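Local atomic coordinates of farnesyl diphosphate phosphatase YisP (Bacillus subtilis subsp. subtilis, PDB entry 3WE9), a protein that hydrolyses farnesyl diphosphate to farnesol and diphosphate and takes part in biofilm formation. Residues A28-L33 with A43-L48; F94-E99 with L136-T141; Q145-Q150 with L223-Q228; V153-A158 with A214-C219; L238-A243 with K268-D273. One frame throughout, in Å; residues are numbered along the deposited sequence.

The five contacts join helices and the turns between them in one all-helical chain of the phytoene/squalene synthase family. Interactions 1 and 2 touch: A43 CB lies 3.4 Å from F94 CE2. Interaction 2 touches interaction 3 through T141, which packs on L148 and P227. Interactions 3 and 4 both use helix 145-165, with centres about 13 Å apart. Interaction 4 reaches interaction 5 by a salt bridge, E217 OE1 to R242 NH2 at 2.8 Å. Interaction 5 returns to interaction 1, where L240 packs on A28. Bound triethylene glycol, probably from the crystallisation liquor, lies about 4 Å from the C29 and L155 side chains of interactions 1 and 4; such molecules often mark pockets.

Interaction 1 of 5, residues A28-L33 with A43-L48; sequences ACFKAL and ASWAVL
The helix segments carrying F30 and W45 run nearly antiparallel, at 155°, with their axes 10.8 Å apart. Large side chains bridge this wide spacing. Here helix 27-33 packs on helix 38-54 in the all-helical squalene/phytoene synthase fold. F30 has CG anti to the backbone N (chi1 -177°), and its side chain crosses the indole obliquely. The planes are near parallel, at 15°, but slid apart: the F30 ring and the five-membered ring of W45 have centroids 5.0 Å apart and barely overlap. F30 CE1 makes the nearest approach, 3.4 Å from W45 NE1. A water gives a hydrogen bond to F30 O at 2.9 Å, accepts one from W45 NE1 at 3.0 Å in the indole plane, and sits over the centre of one F30 ring face. Beside them, L33 and L48 meet tip to tip, CD1 to CD1 at 3.6 Å. The other branch of L33, CD2, packs on S44 CB at 3.6 Å. S44 OG bonds Q40 O. A leucine in place of W45 would probably leave the water without its N-H donor and F30 without its flat neighbour. No direct hydrogen bond crosses, so the pair rests on apolar packing plus one water-mediated link.

Interaction 2 of 5, residues F94-E99 with L136-T141; sequences FTLESE and LLPILT
The ring of F94 overlaps I139, whose CG1 lies over one ring face, 3.9 Å from F94 CG. In this all-helical fold of the squalene/phytoene synthase family, the contact joins the end of helix 84-94 and the chain that follows it to the C-terminal part of helix 118-140. F94 has CG beside its backbone N (chi1 -68°), and the side chain crosses I139 at about a right angle. The ring also packs on A43 of helix 38-54, which places it among three helices. Just after F94, T95 takes a positive phi of 50° and the chain leaves the helix. L96 then comes back to the contact. Its CD2 branch reaches P138 CB at 3.8 Å and I139 CG1 at 4.0 Å, so one methyl touches two neighbouring residues. P138 CB packs against the backbone, 3.5 Å from F94 O. Proline has no N-H to give, and helix 118-140 is kinked at this point. L136 O takes bonds from both I139 N and L140 N in the turn that follows. A water bridges the two segments: it donates to F94 O at 2.9 Å and to P138 O at 3.0 Å.

Interaction 3 of 5, residues Q145-Q150 with L223-Q228; sequences QDQLKQ and LPLFPQ
The first turns of helix 145-165 face a short 3-10 turn, 223-225, and the loop after it; the CA atoms of L148 and F226 are 7.2 Å apart. In this all-helical squalene/phytoene synthase fold, the connection between helices 199-221 and 228-250 packs on helix 145-165. L148 carries the contact. Its CG stands beside the backbone N (chi1 -66°), and both methyls reach L225 and F226. CD2 sits over one face of the F226 ring in a CH-pi contact, 3.6 Å from the ring centroid and 16° off the normal. The same methyl presses on L225 CB at 3.5 Å, tighter than usual for two carbons. The other branch, CD1, lies 3.6 Å from F226 CD1 and 3.7 Å from L225 O. One leucine thus touches two consecutive residues, the last of the 3-10 turn and the first of the loop. T141 also touches L148, and V234 and Q231 of helix 228-250 pack on F226. Nearer the surface, Q147 crosses L225 at about a right angle. The 3-10 turn is closed by F226 N bonding L223 O at 3.3 Å, and that same oxygen lies in plane at the edge of the F226 ring.

Interaction 4 of 5, residues V153-A158 with A214-C219; sequences VSLGLA and AYLEEC
Y215 packs into helix segment 153-158 from its first carbon onward. CB touches S154 O at 3.6 Å and A158 CB at the same distance. Along one ring edge, CD1 comes 3.7 Å from S154 OG, which lies in the ring plane. Over one face sits L157, its CG 3.9 Å from the ring centroid and almost on the normal, in a CH-pi contact. CD2 and CE2 lie by L157 CD1, and CE1 and CZ by L157 CG. L122 and L161 also touch this tyrosine. The two segments form a close pair of roughly antiparallel helices within the family's all-helical fold, at 147° with axes 8.0 Å apart. The small side chains of S154 and A158 are consistent with this spacing; A158 CB packs on L216 CD2 at 3.5 Å. Next along the helix from S154, L155 CB meets C219 SG at 3.9 Å. S154 OG donates to E218 OE1 at 2.5 Å, so short that the exact length is doubtful. E218 has CG anti to the backbone N (chi1 -166°) and an extended chain. OG meets OE1 from 45° above the carboxylate plane; Q150 O also bonds OG, so its one proton is probably shared.

Interaction 5 of 5, residues L238-A243 with K268-D273; sequences LHLHRA and KQILSD
Q269 O, just before the contact residue I270, is gripped twice by S272. The hydroxyl OG of S272 donates to it at 2.8 Å, in the carbonyl plane with a C=O...donor angle of 153°. S272 N adds a second bond at 3.0 Å. These bonds close the turn that follows I270 and L271. Here the C-terminal helix 264-271 packs on helix 228-250 of the all-helical fold. I270 has CG2 anti to its backbone N, which sends that methyl to H239 CB at 3.8 Å and to L240 CD2 at 4.1 Å. The other branch ends in CD1, 3.6 Å from A243 CB. L271 crosses L240 at about a right angle, with their CD2 atoms 4.0 Å apart. K31 of helix 27-33 also touches L271, and A28 touches L240. A serine in place of I270 would probably leave A243 CB without the methyl it packs on and open a gap beside H239 and L240. No hydrogen bond crosses the contact, so the last helix is held on helix 228-250 by apolar packing.

Interaction 1 of 5, residues A28-L33 with A43-L48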
# COMPACT_ATOMS: atom_id res chain seq x y z
N ALA A 28 9.87 1.51 -2.26
CA ALA A 28 9.84 0.33 -1.40
C ALA A 28 9.06 -0.81 -2.04
O ALA A 28 9.57 -1.92 -2.16
CB ALA A 28 9.24 0.68 -0.05
N CYS A 29 7.82 -0.54 -2.44
CA CYS A 29 6.99 -1.55 -3.08
C CYS A 29 7.65 -2.04 -4.37
O CYS A 29 7.66 -3.24 -4.64
CB CYS A 29 5.60 -0.99 -3.40
SG CYS A 29 4.56 -0.68 -1.94
N PHE A 30 8.19 -1.11 -5.14
CA PHE A 30 8.85 -1.44 -6.40
C PHE A 30 9.95 -2.43 -6.11
O PHE A 30 10.16 -3.40 -6.85
CB PHE A 30 9.45 -0.18 -7.04
CG PHE A 30 10.09 -0.42 -8.38
CD1 PHE A 30 9.32 -0.47 -9.54
CD2 PHE A 30 11.47 -0.62 -8.48
CE1 PHE A 30 9.91 -0.70 -10.78
CE2 PHE A 30 12.07 -0.86 -9.72
CZ PHE A 30 11.29 -0.90 -10.87
N LYS A 31 10.67 -2.19 -5.02
CA LYS A 31 11.76 -3.05 -4.61
C LYS A 31 11.23 -4.44 -4.24
O LYS A 31 11.82 -5.46 -4.60
CB LYS A 31 12.48 -2.44 -3.41
CG LYS A 31 13.69 -3.23 -2.95
CD LYS A 31 14.71 -3.35 -4.07
CE LYS A 31 15.86 -4.25 -3.67
NZ LYS A 31 16.79 -4.47 -4.82
N ALA A 32 10.11 -4.48 -3.52
CA ALA A 32 9.51 -5.74 -3.12
C ALA A 32 9.05 -6.53 -4.34
O ALA A 32 9.21 -7.75 -4.40
CB ALA A 32 8.32 -5.48 -2.19
N LEU A 33 8.48 -5.83 -5.31
CA LEU A 33 7.99 -6.45 -6.54
C LEU A 33 9.10 -6.96 -7.45
O LEU A 33 8.87 -7.85 -8.27
CB LEU A 33 7.13 -5.44 -7.32
CG LEU A 33 5.80 -5.00 -6.70
CD1 LEU A 33 5.19 -3.90 -7.56
CD2 LEU A 33 4.86 -6.18 -6.58
N ALA A 43 3.31 -7.05 -14.66
CA ALA A 43 1.87 -7.01 -14.44
C ALA A 43 1.59 -6.21 -13.17
O ALA A 43 0.66 -5.40 -13.12
CB ALA A 43 1.33 -8.43 -14.29
N SER A 44 2.40 -6.43 -12.14
CA SER A 44 2.23 -5.71 -10.88
C SER A 44 2.46 -4.21 -11.09
O SER A 44 1.76 -3.39 -10.50
CB SER A 44 3.20 -6.23 -9.82
OG SER A 44 2.87 -7.57 -9.47
N TRP A 45 3.45 -3.86 -11.91
CA TRP A 45 3.72 -2.46 -12.19
C TRP A 45 2.47 -1.83 -12.78
O TRP A 45 2.06 -0.73 -12.39
CB TRP A 45 4.86 -2.29 -13.19
CG TRP A 45 6.22 -2.74 -12.74
CD1 TRP A 45 6.63 -3.00 -11.46
CD2 TRP A 45 7.36 -2.95 -13.57
NE1 TRP A 45 7.95 -3.36 -11.45
CE2 TRP A 45 8.43 -3.34 -12.73
CE3 TRP A 45 7.58 -2.85 -14.95
CZ2 TRP A 45 9.71 -3.62 -13.24
CZ3 TRP A 45 8.85 -3.14 -15.45
CH2 TRP A 45 9.89 -3.52 -14.59
N ALA A 46 1.86 -2.52 -13.74
CA ALA A 46 0.65 -2.03 -14.40
C ALA A 46 -0.47 -1.79 -13.40
O ALA A 46 -1.12 -0.74 -13.42
CB ALA A 46 0.19 -3.04 -15.47
N VAL A 47 -0.69 -2.76 -12.52
CA VAL A 47 -1.74 -2.64 -11.51
C VAL A 47 -1.51 -1.45 -10.58
O VAL A 47 -2.42 -0.65 -10.35
CB VAL A 47 -1.85 -3.93 -10.66
CG1 VAL A 47 -2.77 -3.70 -9.47
CG2 VAL A 47 -2.38 -5.07 -11.53
N LEU A 48 -0.29 -1.32 -10.05
CA LEU A 48 0.00 -0.22 -9.14
C LEU A 48 0.07 1.13 -9.87
O LEU A 48 -0.23 2.17 -9.28
CB LEU A 48 1.30 -0.48 -8.38
CG LEU A 48 1.27 -1.68 -7.42
CD1 LEU A 48 2.51 -1.66 -6.54
CD2 LEU A 48 0.02 -1.61 -6.55
O HOH W 1 10.17 -4.10 -9.64

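Interaction 2 of 5, residues F94-E99 with L136-T141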
# COMPACT_ATOMS: atom_id res chain seq x y z
N PHE A 94 -3.26 -12.57 -16.67
CA PHE A 94 -3.49 -13.13 -15.34
C PHE A 94 -4.95 -13.28 -14.91
O PHE A 94 -5.23 -13.62 -13.76
CB PHE A 94 -2.73 -12.29 -14.31
CG PHE A 94 -1.24 -12.43 -14.43
CD1 PHE A 94 -0.58 -13.52 -13.88
CD2 PHE A 94 -0.50 -11.49 -15.15
CE1 PHE A 94 0.79 -13.70 -14.05
CE2 PHE A 94 0.88 -11.65 -15.33
CZ PHE A 94 1.53 -12.76 -14.78
N THR A 95 -5.86 -13.06 -15.85
CA THR A 95 -7.29 -13.17 -15.59
C THR A 95 -7.65 -12.39 -14.33
O THR A 95 -8.19 -12.94 -13.37
CB THR A 95 -7.70 -14.65 -15.42
OG1 THR A 95 -7.23 -15.40 -16.55
CG2 THR A 95 -9.21 -14.78 -15.33
N LEU A 96 -7.35 -11.09 -14.34
CA LEU A 96 -7.62 -10.22 -13.20
C LEU A 96 -9.12 -9.93 -13.09
O LEU A 96 -9.86 -10.06 -14.07
CB LEU A 96 -6.85 -8.91 -13.35
CG LEU A 96 -5.33 -9.04 -13.50
CD1 LEU A 96 -4.70 -7.66 -13.64
CD2 LEU A 96 -4.75 -9.78 -12.29
N GLU A 97 -9.56 -9.55 -11.89
CA GLU A 97 -10.97 -9.26 -11.65
C GLU A 97 -11.26 -7.76 -11.69
O GLU A 97 -10.48 -6.95 -11.17
CB GLU A 97 -11.39 -9.82 -10.30
CG GLU A 97 -11.08 -11.29 -10.14
CD GLU A 97 -11.74 -11.88 -8.92
OE1 GLU A 97 -11.52 -11.34 -7.81
OE2 GLU A 97 -12.47 -12.88 -9.06
N SER A 98 -12.38 -7.39 -12.30
CA SER A 98 -12.77 -5.99 -12.43
C SER A 98 -13.26 -5.30 -11.16
O SER A 98 -13.01 -4.11 -10.97
CB SER A 98 -13.84 -5.85 -13.53
OG SER A 98 -15.01 -6.58 -13.20
N GLU A 99 -13.94 -6.04 -10.29
CA GLU A 99 -14.49 -5.47 -9.05
C GLU A 99 -13.54 -4.61 -8.21
O GLU A 99 -13.81 -3.43 -7.97
CB GLU A 99 -15.06 -6.59 -8.17
CG GLU A 99 -16.34 -7.25 -8.70
CD GLU A 99 -16.16 -7.90 -10.06
OE1 GLU A 99 -15.17 -8.65 -10.24
OE2 GLU A 99 -17.02 -7.69 -10.94
N LEU A 136 -3.96 -7.58 -7.09
CA LEU A 136 -2.72 -8.33 -7.26
C LEU A 136 -2.76 -9.82 -6.99
O LEU A 136 -1.87 -10.54 -7.43
CB LEU A 136 -1.64 -7.72 -6.36
CG LEU A 136 -1.23 -6.27 -6.63
CD1 LEU A 136 -0.28 -5.81 -5.53
CD2 LEU A 136 -0.58 -6.14 -8.00
N LEU A 137 -3.78 -10.29 -6.27
CA LEU A 137 -3.87 -11.71 -5.91
C LEU A 137 -3.59 -12.70 -7.04
O LEU A 137 -2.77 -13.61 -6.87
CB LEU A 137 -5.24 -12.01 -5.30
CG LEU A 137 -5.45 -13.43 -4.76
CD1 LEU A 137 -4.39 -13.75 -3.71
CD2 LEU A 137 -6.85 -13.56 -4.16
N PRO A 138 -4.26 -12.55 -8.19
CA PRO A 138 -4.03 -13.48 -9.31
C PRO A 138 -2.59 -13.47 -9.83
O PRO A 138 -2.14 -14.44 -10.45
CB PRO A 138 -5.02 -13.01 -10.37
CG PRO A 138 -6.12 -12.39 -9.55
CD PRO A 138 -5.35 -11.62 -8.51
N ILE A 139 -1.88 -12.38 -9.58
CA ILE A 139 -0.50 -12.25 -10.01
C ILE A 139 0.43 -12.94 -9.00
O ILE A 139 1.42 -13.57 -9.38
CB ILE A 139 -0.11 -10.76 -10.15
CG1 ILE A 139 -0.95 -10.11 -11.25
CG2 ILE A 139 1.38 -10.62 -10.44
CD1 ILE A 139 -0.78 -8.60 -11.38
N LEU A 140 0.09 -12.83 -7.72
CA LEU A 140 0.89 -13.41 -6.66
C LEU A 140 0.73 -14.93 -6.54
O LEU A 140 1.64 -15.62 -6.09
CB LEU A 140 0.53 -12.76 -5.32
CG LEU A 140 0.65 -11.24 -5.30
CD1 LEU A 140 0.13 -10.67 -3.98
CD2 LEU A 140 2.11 -10.86 -5.52
N THR A 141 -0.42 -15.45 -6.95
CA THR A 141 -0.63 -16.89 -6.85
C THR A 141 -1.61 -17.43 -7.87
O THR A 141 -2.67 -16.86 -8.09
CB THR A 141 -1.12 -17.31 -5.44
OG1 THR A 141 -1.22 -18.74 -5.39
CG2 THR A 141 -2.49 -16.72 -5.15
O HOH W 2 -3.66 -15.84 -12.68

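Interaction 3 of 5, residues Q145-Q150 with L223-Q228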
# COMPACT_ATOMS: atom_id res chain seq x y z
N GLN A 145 -5.45 -19.49 -4.28
CA GLN A 145 -5.98 -18.13 -4.21
C GLN A 145 -7.00 -17.97 -3.09
O GLN A 145 -6.99 -16.97 -2.37
CB GLN A 145 -6.58 -17.73 -5.55
CG GLN A 145 -5.56 -17.79 -6.68
CD GLN A 145 -6.04 -17.13 -7.96
OE1 GLN A 145 -5.42 -17.25 -9.01
NE2 GLN A 145 -7.15 -16.41 -7.87
N ASP A 146 -7.87 -18.97 -2.93
CA ASP A 146 -8.88 -18.94 -1.88
C ASP A 146 -8.24 -18.85 -0.50
O ASP A 146 -8.72 -18.13 0.38
CB ASP A 146 -9.75 -20.20 -1.95
CG ASP A 146 -11.03 -19.99 -2.74
OD1 ASP A 146 -10.98 -19.35 -3.81
OD2 ASP A 146 -12.08 -20.48 -2.29
N GLN A 147 -7.15 -19.58 -0.32
CA GLN A 147 -6.43 -19.61 0.95
C GLN A 147 -5.58 -18.36 1.23
O GLN A 147 -5.24 -18.09 2.38
CB GLN A 147 -5.51 -20.83 1.00
CG GLN A 147 -6.22 -22.17 1.02
CD GLN A 147 -5.24 -23.33 1.03
OE1 GLN A 147 -4.35 -23.40 1.89
NE2 GLN A 147 -5.39 -24.25 0.08
N LEU A 148 -5.24 -17.61 0.18
CA LEU A 148 -4.40 -16.42 0.32
C LEU A 148 -5.10 -15.08 0.12
O LEU A 148 -4.49 -14.02 0.28
CB LEU A 148 -3.22 -16.52 -0.66
CG LEU A 148 -2.19 -17.63 -0.43
CD1 LEU A 148 -1.29 -17.75 -1.64
CD2 LEU A 148 -1.38 -17.32 0.82
N LYS A 149 -6.38 -15.12 -0.24
CA LYS A 149 -7.16 -13.91 -0.47
C LYS A 149 -7.16 -12.98 0.74
O LYS A 149 -6.91 -11.78 0.62
CB LYS A 149 -8.60 -14.28 -0.84
CG LYS A 149 -9.54 -13.11 -1.09
CD LYS A 149 -10.96 -13.64 -1.30
CE LYS A 149 -12.01 -12.54 -1.26
NZ LYS A 149 -12.08 -11.75 -2.51
N GLN A 150 -7.46 -13.54 1.91
CA GLN A 150 -7.51 -12.77 3.15
C GLN A 150 -6.15 -12.11 3.42
O GLN A 150 -6.09 -10.95 3.83
CB GLN A 150 -7.88 -13.70 4.31
CG GLN A 150 -8.01 -13.01 5.65
CD GLN A 150 -8.29 -14.00 6.78
OE1 GLN A 150 -9.27 -14.74 6.74
NE2 GLN A 150 -7.41 -14.01 7.78
N LEU A 223 2.32 -16.37 5.04
CA LEU A 223 3.48 -16.27 4.17
C LEU A 223 3.95 -17.59 3.55
O LEU A 223 4.27 -17.64 2.36
CB LEU A 223 4.64 -15.62 4.93
CG LEU A 223 5.94 -15.38 4.16
CD1 LEU A 223 5.66 -14.51 2.93
CD2 LEU A 223 6.97 -14.72 5.06
N PRO A 224 4.00 -18.68 4.34
CA PRO A 224 4.44 -19.97 3.80
C PRO A 224 3.53 -20.55 2.72
O PRO A 224 3.93 -21.44 1.97
CB PRO A 224 4.50 -20.87 5.04
CG PRO A 224 4.74 -19.90 6.17
CD PRO A 224 3.82 -18.76 5.80
N LEU A 225 2.29 -20.06 2.66
CA LEU A 225 1.32 -20.55 1.67
C LEU A 225 1.50 -19.96 0.28
O LEU A 225 1.01 -20.53 -0.70
CB LEU A 225 -0.10 -20.26 2.14
CG LEU A 225 -0.56 -20.93 3.43
CD1 LEU A 225 -1.99 -20.51 3.72
CD2 LEU A 225 -0.46 -22.45 3.31
N PHE A 226 2.17 -18.82 0.17
CA PHE A 226 2.39 -18.21 -1.13
C PHE A 226 3.39 -19.05 -1.91
O PHE A 226 4.28 -19.66 -1.33
CB PHE A 226 2.94 -16.79 -0.97
CG PHE A 226 1.90 -15.76 -0.67
CD1 PHE A 226 1.18 -15.17 -1.71
CD2 PHE A 226 1.63 -15.39 0.64
CE1 PHE A 226 0.19 -14.21 -1.44
CE2 PHE A 226 0.65 -14.43 0.92
CZ PHE A 226 -0.07 -13.84 -0.12
N PRO A 227 3.26 -19.09 -3.25
CA PRO A 227 4.21 -19.88 -4.03
C PRO A 227 5.60 -19.27 -3.89
O PRO A 227 5.73 -18.06 -3.65
CB PRO A 227 3.66 -19.77 -5.46
CG PRO A 227 2.96 -18.44 -5.46
CD PRO A 227 2.26 -18.44 -4.12
N GLN A 228 6.64 -20.09 -4.01
CA GLN A 228 8.00 -19.59 -3.87
C GLN A 228 8.31 -18.37 -4.74
O GLN A 228 9.02 -17.46 -4.30
CB GLN A 228 9.02 -20.69 -4.18
CG GLN A 228 8.99 -21.85 -3.20
CD GLN A 228 9.52 -21.48 -1.82
OE1 GLN A 228 9.15 -22.08 -0.82
NE2 GLN A 228 10.42 -20.49 -1.77

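Interaction 4 of 5, residues V153-A158 with A214-C219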
# COMPACT_ATOMS: atom_id res chain seq x y z
N VAL A 153 -5.53 -9.11 0.91
CA VAL A 153 -6.32 -7.94 1.27
C VAL A 153 -5.75 -7.30 2.54
O VAL A 153 -5.62 -6.08 2.62
CB VAL A 153 -7.80 -8.32 1.49
CG1 VAL A 153 -8.58 -7.12 2.03
CG2 VAL A 153 -8.42 -8.79 0.17
N SER A 154 -5.42 -8.13 3.52
CA SER A 154 -4.86 -7.62 4.76
C SER A 154 -3.54 -6.89 4.53
O SER A 154 -3.27 -5.86 5.14
CB SER A 154 -4.66 -8.76 5.76
OG SER A 154 -5.91 -9.17 6.31
N LEU A 155 -2.71 -7.41 3.63
CA LEU A 155 -1.43 -6.78 3.33
C LEU A 155 -1.66 -5.40 2.71
O LEU A 155 -1.07 -4.41 3.14
CB LEU A 155 -0.62 -7.64 2.36
CG LEU A 155 0.72 -7.03 1.93
CD1 LEU A 155 1.60 -6.81 3.15
CD2 LEU A 155 1.41 -7.94 0.92
N GLY A 156 -2.51 -5.33 1.69
CA GLY A 156 -2.78 -4.06 1.04
C GLY A 156 -3.39 -3.05 1.99
O GLY A 156 -3.05 -1.87 1.97
N LEU A 157 -4.32 -3.53 2.82
CA LEU A 157 -5.00 -2.71 3.81
C LEU A 157 -3.95 -2.14 4.78
O LEU A 157 -3.91 -0.93 5.02
CB LEU A 157 -6.01 -3.59 4.57
CG LEU A 157 -6.93 -3.19 5.74
CD1 LEU A 157 -6.42 -1.98 6.49
CD2 LEU A 157 -8.32 -2.95 5.21
N ALA A 158 -3.11 -3.02 5.31
CA ALA A 158 -2.07 -2.61 6.25
C ALA A 158 -1.10 -1.59 5.63
O ALA A 158 -0.71 -0.61 6.27
CB ALA A 158 -1.29 -3.83 6.73
N ALA A 214 -1.57 -5.68 13.22
CA ALA A 214 -2.39 -6.88 13.33
C ALA A 214 -2.65 -7.42 11.91
O ALA A 214 -2.61 -8.62 11.67
CB ALA A 214 -3.72 -6.56 14.03
N TYR A 215 -2.91 -6.51 10.96
CA TYR A 215 -3.13 -6.93 9.59
C TYR A 215 -1.85 -7.52 9.01
O TYR A 215 -1.89 -8.54 8.32
CB TYR A 215 -3.60 -5.75 8.73
CG TYR A 215 -5.05 -5.36 8.96
CD1 TYR A 215 -6.09 -6.16 8.49
CD2 TYR A 215 -5.37 -4.19 9.63
CE1 TYR A 215 -7.43 -5.79 8.69
CE2 TYR A 215 -6.69 -3.81 9.83
CZ TYR A 215 -7.71 -4.61 9.36
OH TYR A 215 -9.01 -4.21 9.54
N LEU A 216 -0.72 -6.88 9.29
CA LEU A 216 0.57 -7.36 8.80
C LEU A 216 0.87 -8.77 9.31
O LEU A 216 1.21 -9.66 8.53
CB LEU A 216 1.70 -6.41 9.23
CG LEU A 216 1.71 -5.00 8.61
CD1 LEU A 216 2.75 -4.14 9.32
CD2 LEU A 216 1.99 -5.08 7.12
N GLU A 217 0.73 -8.96 10.62
CA GLU A 217 0.98 -10.26 11.25
C GLU A 217 0.11 -11.34 10.62
O GLU A 217 0.51 -12.50 10.49
CB GLU A 217 0.71 -10.16 12.75
CG GLU A 217 1.12 -11.38 13.57
CD GLU A 217 2.55 -11.82 13.30
OE1 GLU A 217 3.42 -10.94 13.12
OE2 GLU A 217 2.81 -13.05 13.28
N GLU A 218 -1.09 -10.94 10.21
CA GLU A 218 -2.06 -11.83 9.58
C GLU A 218 -1.51 -12.36 8.26
O GLU A 218 -1.66 -13.54 7.93
CB GLU A 218 -3.34 -11.04 9.34
CG GLU A 218 -4.56 -11.84 9.00
CD GLU A 218 -5.82 -11.02 9.22
OE1 GLU A 218 -6.50 -10.69 8.23
OE2 GLU A 218 -6.10 -10.68 10.39
N CYS A 219 -0.87 -11.48 7.50
CA CYS A 219 -0.29 -11.88 6.22
C CYS A 219 0.98 -12.67 6.49
O CYS A 219 1.33 -13.58 5.74
CB CYS A 219 0.03 -10.65 5.37
SG CYS A 219 0.77 -11.05 3.77

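Interaction 5 of 5, residues L238-A243 with K268-D273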
# COMPACT_ATOMS: atom_id res chain seq x y z
N LEU A 238 6.26 -7.00 3.79
CA LEU A 238 6.02 -7.09 5.22
C LEU A 238 7.14 -6.42 6.01
O LEU A 238 6.89 -5.57 6.86
CB LEU A 238 5.88 -8.55 5.64
CG LEU A 238 4.58 -9.24 5.22
CD1 LEU A 238 4.65 -10.73 5.54
CD2 LEU A 238 3.41 -8.59 5.95
N HIS A 239 8.38 -6.83 5.74
CA HIS A 239 9.54 -6.28 6.43
C HIS A 239 9.70 -4.77 6.25
O HIS A 239 10.00 -4.05 7.20
CB HIS A 239 10.82 -6.97 5.95
CG HIS A 239 11.08 -8.29 6.59
ND1 HIS A 239 10.13 -9.29 6.65
CD2 HIS A 239 12.18 -8.78 7.22
CE1 HIS A 239 10.64 -10.34 7.28
NE2 HIS A 239 11.88 -10.05 7.63
N LEU A 240 9.50 -4.30 5.02
CA LEU A 240 9.64 -2.89 4.71
C LEU A 240 8.65 -1.99 5.44
O LEU A 240 9.03 -0.94 5.96
CB LEU A 240 9.51 -2.66 3.20
CG LEU A 240 10.65 -3.22 2.34
CD1 LEU A 240 10.30 -3.11 0.86
CD2 LEU A 240 11.94 -2.45 2.65
N HIS A 241 7.39 -2.41 5.49
CA HIS A 241 6.37 -1.60 6.14
C HIS A 241 6.43 -1.66 7.65
O HIS A 241 6.05 -0.71 8.33
CB HIS A 241 5.00 -1.96 5.56
CG HIS A 241 4.88 -1.58 4.12
ND1 HIS A 241 4.66 -0.28 3.72
CD2 HIS A 241 5.10 -2.29 2.99
CE1 HIS A 241 4.75 -0.20 2.41
NE2 HIS A 241 5.02 -1.41 1.94
N ARG A 242 6.93 -2.77 8.19
CA ARG A 242 7.10 -2.85 9.64
C ARG A 242 8.23 -1.88 9.98
O ARG A 242 8.17 -1.14 10.96
CB ARG A 242 7.49 -4.26 10.09
CG ARG A 242 6.31 -5.16 10.39
CD ARG A 242 6.73 -6.39 11.18
NE ARG A 242 5.58 -7.21 11.55
CZ ARG A 242 5.18 -8.29 10.88
NH1 ARG A 242 5.84 -8.69 9.80
NH2 ARG A 242 4.12 -8.96 11.30
N ALA A 243 9.27 -1.89 9.15
CA ALA A 243 10.43 -1.03 9.34
C ALA A 243 10.03 0.45 9.27
O ALA A 243 10.60 1.28 9.97
CB ALA A 243 11.50 -1.34 8.30
N LYS A 268 17.96 -1.56 1.63
CA LYS A 268 19.00 -2.54 1.42
C LYS A 268 19.27 -3.35 2.70
O LYS A 268 19.33 -4.58 2.65
CB LYS A 268 20.27 -1.83 0.95
CG LYS A 268 21.43 -2.73 0.58
CD LYS A 268 22.43 -1.93 -0.23
CE LYS A 268 23.80 -2.58 -0.26
NZ LYS A 268 24.74 -1.78 -1.09
N GLN A 269 19.42 -2.67 3.83
CA GLN A 269 19.68 -3.37 5.09
C GLN A 269 18.51 -4.27 5.47
O GLN A 269 18.69 -5.45 5.77
CB GLN A 269 19.92 -2.37 6.23
CG GLN A 269 20.11 -3.05 7.59
CD GLN A 269 21.35 -3.94 7.64
OE1 GLN A 269 21.50 -4.76 8.54
NE2 GLN A 269 22.25 -3.76 6.67
N ILE A 270 17.31 -3.71 5.45
CA ILE A 270 16.10 -4.45 5.78
C ILE A 270 16.03 -5.71 4.92
O ILE A 270 15.69 -6.79 5.41
CB ILE A 270 14.82 -3.63 5.50
CG1 ILE A 270 14.87 -2.29 6.26
CG2 ILE A 270 13.59 -4.44 5.89
CD1 ILE A 270 14.94 -2.43 7.76
N LEU A 271 16.34 -5.55 3.64
CA LEU A 271 16.28 -6.65 2.69
C LEU A 271 17.53 -7.53 2.60
O LEU A 271 17.54 -8.50 1.84
CB LEU A 271 15.94 -6.12 1.29
CG LEU A 271 14.65 -5.29 1.18
CD1 LEU A 271 14.39 -4.95 -0.27
CD2 LEU A 271 13.48 -6.07 1.76
N SER A 272 18.56 -7.20 3.37
CA SER A 272 19.78 -8.01 3.36
C SER A 272 19.36 -9.45 3.61
O SER A 272 20.07 -10.39 3.27
CB SER A 272 20.72 -7.56 4.48
OG SER A 272 20.15 -7.81 5.75
N ASP A 273 18.17 -9.58 4.21
CA ASP A 273 17.52 -10.84 4.56
C ASP A 273 17.64 -11.13 6.05
O ASP A 273 16.84 -10.55 6.82
CB ASP A 273 18.10 -12.02 3.76
CG ASP A 273 17.14 -12.51 2.70
OD1 ASP A 273 16.13 -11.83 2.44
OD2 ASP A 273 17.40 -13.59 2.11